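Local structure of SAM-dependent methyltransferase (Geobacter sulfurreducens, 5BP7) at residues 145-148 and 149-153; 170-173 and 174-177. The protein binds S-adenosyl-L-homocysteine and is probably a methyltransferase that uses S-adenosyl-L-methionine as methyl donor. One frame throughout, in Å; residues are numbered along the deposited sequence.

Contact 1 of 2, residues 145-148 and 149-153; sequences TIEL and LARSL
E147 and R151, one helical turn apart, form a salt bridge on the outer side of helix 142-150. R151 NE gives the main bond, 3.0 Å to E147 OE1 and nearly straight at 164°. The oxygen receives it on its syn lone pair and lies at the guanidinium edge, close to its plane; the carboxylate is turned 73° from that plane. Weak bonds from R151 NH1 reach both E147 oxygens, each 3.4 Å away. An arginine chain extended from CG to NE and a glutamate chain bent at chi2 (-67°) bring the two ends together. Beneath them L149 N bonds T145 O at 2.9 Å and A150 N bonds I146 O, both i to i-4, while R151 N has weak bonds to E147 O and L148 O; a type I turn follows from A150 to L153, with S152 N bonding L149 O. Water 1 donates to L148 O at 2.9 Å; S152 OG accepts from S123 N. Inward, L149 CD1 lies 4.1 Å from T145 CG2, both side chains pointing the same way. L149 packs on A130 and C132 of strand 127-133, I159 and I161 of strand 157-166 and L66 of strand 62-66, seating the helix against the central sheet.

Contact 2 of 2, residues 170-173 and 174-177; sequences PPTE and DVAR
T172 caps the first turn of helix 173-178: its OG1 accepts from V175 N at 3.2 Å with an N-H...O angle of 160°. With chi1 at 62°, the hydroxyl oxygen sits between the threonine's own backbone N and carbonyl carbon, and from there it meets the amide three residues on. The carbonyl oxygen of the same residue starts the regular helical pattern, T172 O accepting from A176 N at 3.2 Å. E173 O follows by taking R177 N at 2.8 Å, and the aliphatic start of the R177 side chain passes beside that oxygen, with R177 CG 3.2 Å from E173 O. The glutamate chain folds at chi2 (-57°) and carries OE2 over the methyl of A176, 3.9 Å from A176 CB. That oxygen takes its hydrogen bond from T184 N, in the loop that also touches P170 and A176.

Around the cap the packing is apolar and centres on V175. P170 meets its CG1, with P170 CB 3.5 Å from V175 CG1, a tight carbon pair. P171 meets both methyls, its CD 3.9 Å from V175 CG2, and T172 OG1 touches CG2 as well. V175 crosses P171 and T172 each at about a right angle. Y256 and Y260 of helix 239-260 also touch V175, and Y260 touches P171. The bond from V175 N to the T172 hydroxyl is the standard N-cap, here with the two preceding prolines packed on the first turn; it leads the chain from the loop after strand 157-166 into helix 173-178.

How the contacts relate
The contacts belong to two different helices: contact 1 lies toward the C-terminal end of 142-150, contact 2 at the capped start of 173-178. In the chain they follow one another, with strand 157-166 between them. Their centres are 32 Å apart and their nearest atoms about 20 Å, so they do not touch. Contact 1 is the one near the S-adenosyl-L-homocysteine pocket: the L148 side chain is about 9 Å from the ligand and about 6 Å from that of A118, a binding residue. Contact 2 lies away from the annotated sites, its centre about 23 Å from that of the chain.

Contact 1 of 2, residues 145-148 and 149-153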
loop_
_atom_site.group_PDB
_atom_site.type_symbol
_atom_site.label_atom_id
_atom_site.label_comp_id
_atom_site.label_asym_id
_atom_site.label_seq_id
_atom_site.Cartn_x
_atom_site.Cartn_y
_atom_site.Cartn_z
ATOM N N THR A 145 -0.517 6.038 12.624
ATOM C CA THR A 145 0.533 5.785 11.635
ATOM C C THR A 145 1.316 7.072 11.308
ATOM O O THR A 145 2.544 7.054 11.215
ATOM C CB THR A 145 -0.046 5.150 10.361
ATOM O OG1 THR A 145 -0.638 3.884 10.689
ATOM C CG2 THR A 145 1.016 4.914 9.343
ATOM N N ILE A 146 0.615 8.186 11.162
ATOM C CA ILE A 146 1.275 9.481 10.928
ATOM C C ILE A 146 2.235 9.832 12.069
ATOM O O ILE A 146 3.380 10.225 11.851
ATOM C CB ILE A 146 0.250 10.616 10.767
ATOM C CG1 ILE A 146 -0.413 10.480 9.421
ATOM C CG2 ILE A 146 0.903 11.998 10.863
ATOM C CD1 ILE A 146 -1.701 11.264 9.302
ATOM N N GLU A 147 1.739 9.681 13.293
ATOM C CA GLU A 147 2.529 9.872 14.485
ATOM C C GLU A 147 3.793 8.977 14.476
ATOM O O GLU A 147 4.875 9.419 14.848
ATOM C CB GLU A 147 1.637 9.588 15.703
ATOM C CG GLU A 147 1.903 10.462 16.878
ATOM C CD GLU A 147 3.243 10.184 17.463
ATOM O OE1 GLU A 147 3.531 8.962 17.697
ATOM O OE2 GLU A 147 3.979 11.153 17.731
ATOM N N LEU A 148 3.646 7.714 14.093
ATOM C CA LEU A 148 4.783 6.780 14.054
ATOM C C LEU A 148 5.838 7.223 13.030
ATOM O O LEU A 148 7.038 7.279 13.344
ATOM C CB LEU A 148 4.325 5.354 13.739
ATOM C CG LEU A 148 5.414 4.291 13.603
ATOM C CD1 LEU A 148 6.136 4.104 14.934
ATOM C CD2 LEU A 148 4.836 2.972 13.120
ATOM N N LEU A 149 5.370 7.527 11.816
ATOM C CA LEU A 149 6.247 7.986 10.728
ATOM C C LEU A 149 6.940 9.300 11.074
ATOM O O LEU A 149 8.119 9.459 10.775
ATOM C CB LEU A 149 5.486 8.135 9.433
ATOM C CG LEU A 149 4.947 6.824 8.849
ATOM C CD1 LEU A 149 4.009 7.101 7.699
ATOM C CD2 LEU A 149 6.065 5.892 8.401
ATOM N N ALA A 150 6.239 10.192 11.787
ATOM C CA ALA A 150 6.819 11.469 12.216
ATOM C C ALA A 150 8.070 11.275 13.047
ATOM O O ALA A 150 9.013 12.055 12.939
ATOM C CB ALA A 150 5.814 12.296 12.999
ATOM N N ARG A 151 8.110 10.218 13.851
ATOM C CA ARG A 151 9.296 9.947 14.649
ATOM C C ARG A 151 10.539 9.556 13.845
ATOM O O ARG A 151 11.641 9.610 14.380
ATOM C CB ARG A 151 8.972 8.894 15.700
ATOM C CG ARG A 151 7.942 9.443 16.653
ATOM C CD ARG A 151 7.532 8.413 17.650
ATOM N NE ARG A 151 6.450 8.938 18.482
ATOM C CZ ARG A 151 6.571 9.325 19.750
ATOM N NH1 ARG A 151 5.505 9.784 20.396
ATOM N NH2 ARG A 151 7.732 9.247 20.398
ATOM N N SER A 152 10.364 9.155 12.584
ATOM C CA SER A 152 11.479 8.813 11.692
ATOM C C SER A 152 11.763 9.887 10.657
ATOM O O SER A 152 12.612 9.695 9.781
ATOM C CB SER A 152 11.188 7.491 10.959
ATOM O OG SER A 152 11.107 6.411 11.856
ATOM N N LEU A 153 11.080 11.022 10.756
ATOM C CA LEU A 153 11.151 12.011 9.704
ATOM C C LEU A 153 12.267 12.996 9.957
ATOM O O LEU A 153 12.321 13.584 11.028
ATOM C CB LEU A 153 9.832 12.759 9.616
ATOM C CG LEU A 153 9.609 13.589 8.361
ATOM C CD1 LEU A 153 9.356 12.696 7.157
ATOM C CD2 LEU A 153 8.419 14.502 8.592
HETATM O O HOH W 1 8.756 5.462 11.950
#

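Contact 2 of 2, residues 170-173 and 174-177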
loop_
_atom_site.group_PDB
_atom_site.type_symbol
_atom_site.label_atom_id
_atom_site.label_comp_id
_atom_site.label_asym_id
_atom_site.label_seq_id
_atom_site.Cartn_x
_atom_site.Cartn_y
_atom_site.Cartn_z
ATOM N N PRO A 170 -21.581 5.069 1.576
ATOM C CA PRO A 170 -22.328 3.812 1.531
ATOM C C PRO A 170 -23.602 3.955 2.352
ATOM O O PRO A 170 -23.556 4.418 3.480
ATOM C CB PRO A 170 -21.365 2.778 2.139
ATOM C CG PRO A 170 -20.439 3.559 2.997
ATOM C CD PRO A 170 -20.403 4.976 2.457
ATOM N N PRO A 171 -24.736 3.577 1.778
ATOM C CA PRO A 171 -25.994 3.833 2.468
ATOM C C PRO A 171 -26.234 2.941 3.696
ATOM O O PRO A 171 -26.996 3.319 4.575
ATOM C CB PRO A 171 -27.035 3.570 1.370
ATOM C CG PRO A 171 -26.393 2.589 0.450
ATOM C CD PRO A 171 -24.932 2.918 0.467
ATOM N N THR A 172 -25.630 1.758 3.719
ATOM C CA THR A 172 -25.874 0.777 4.782
ATOM C C THR A 172 -24.563 0.168 5.207
ATOM O O THR A 172 -23.580 0.242 4.466
ATOM C CB THR A 172 -26.781 -0.382 4.297
ATOM O OG1 THR A 172 -26.147 -1.095 3.218
ATOM C CG2 THR A 172 -28.162 0.138 3.799
ATOM N N GLU A 173 -24.595 -0.514 6.352
ATOM C CA GLU A 173 -23.474 -1.352 6.820
ATOM C C GLU A 173 -23.169 -2.575 5.919
ATOM O O GLU A 173 -22.008 -2.955 5.761
ATOM C CB GLU A 173 -23.700 -1.813 8.269
ATOM C CG GLU A 173 -23.738 -0.683 9.311
ATOM C CD GLU A 173 -22.480 0.201 9.357
ATOM O OE1 GLU A 173 -22.521 1.329 9.898
ATOM O OE2 GLU A 173 -21.423 -0.204 8.830
ATOM N N ASP A 174 -24.202 -3.151 5.302
ATOM C CA ASP A 174 -24.049 -4.209 4.279
ATOM C C ASP A 174 -23.158 -3.748 3.079
ATOM O O ASP A 174 -22.289 -4.509 2.597
ATOM C CB ASP A 174 -25.448 -4.738 3.842
ATOM C CG ASP A 174 -26.171 -5.510 4.972
ATOM O OD1 ASP A 174 -25.549 -5.721 6.029
ATOM O OD2 ASP A 174 -27.360 -5.921 4.835
ATOM N N VAL A 175 -23.360 -2.513 2.609
ATOM C CA VAL A 175 -22.511 -1.926 1.560
ATOM C C VAL A 175 -21.081 -1.669 2.059
ATOM O O VAL A 175 -20.111 -1.910 1.301
ATOM C CB VAL A 175 -23.127 -0.634 0.959
ATOM C CG1 VAL A 175 -22.138 0.108 0.033
ATOM C CG2 VAL A 175 -24.404 -0.974 0.188
ATOM N N ALA A 176 -20.951 -1.141 3.286
ATOM C CA ALA A 176 -19.630 -0.969 3.927
ATOM C C ALA A 176 -18.862 -2.309 4.025
ATOM O O ALA A 176 -17.694 -2.407 3.614
ATOM C CB ALA A 176 -19.777 -0.347 5.298
ATOM N N ARG A 177 -19.565 -3.345 4.480
ATOM C CA ARG A 177 -18.999 -4.698 4.613
ATOM C C ARG A 177 -18.673 -5.393 3.264
ATOM O O ARG A 177 -17.607 -5.972 3.119
ATOM C CB ARG A 177 -19.907 -5.551 5.497
ATOM C CG ARG A 177 -19.899 -5.067 6.949
ATOM C CD ARG A 177 -21.132 -5.528 7.722
ATOM N NE ARG A 177 -21.241 -6.992 7.770
ATOM C CZ ARG A 177 -20.478 -7.810 8.512
ATOM N NH1 ARG A 177 -19.511 -7.336 9.311
ATOM N NH2 ARG A 177 -20.683 -9.130 8.462
#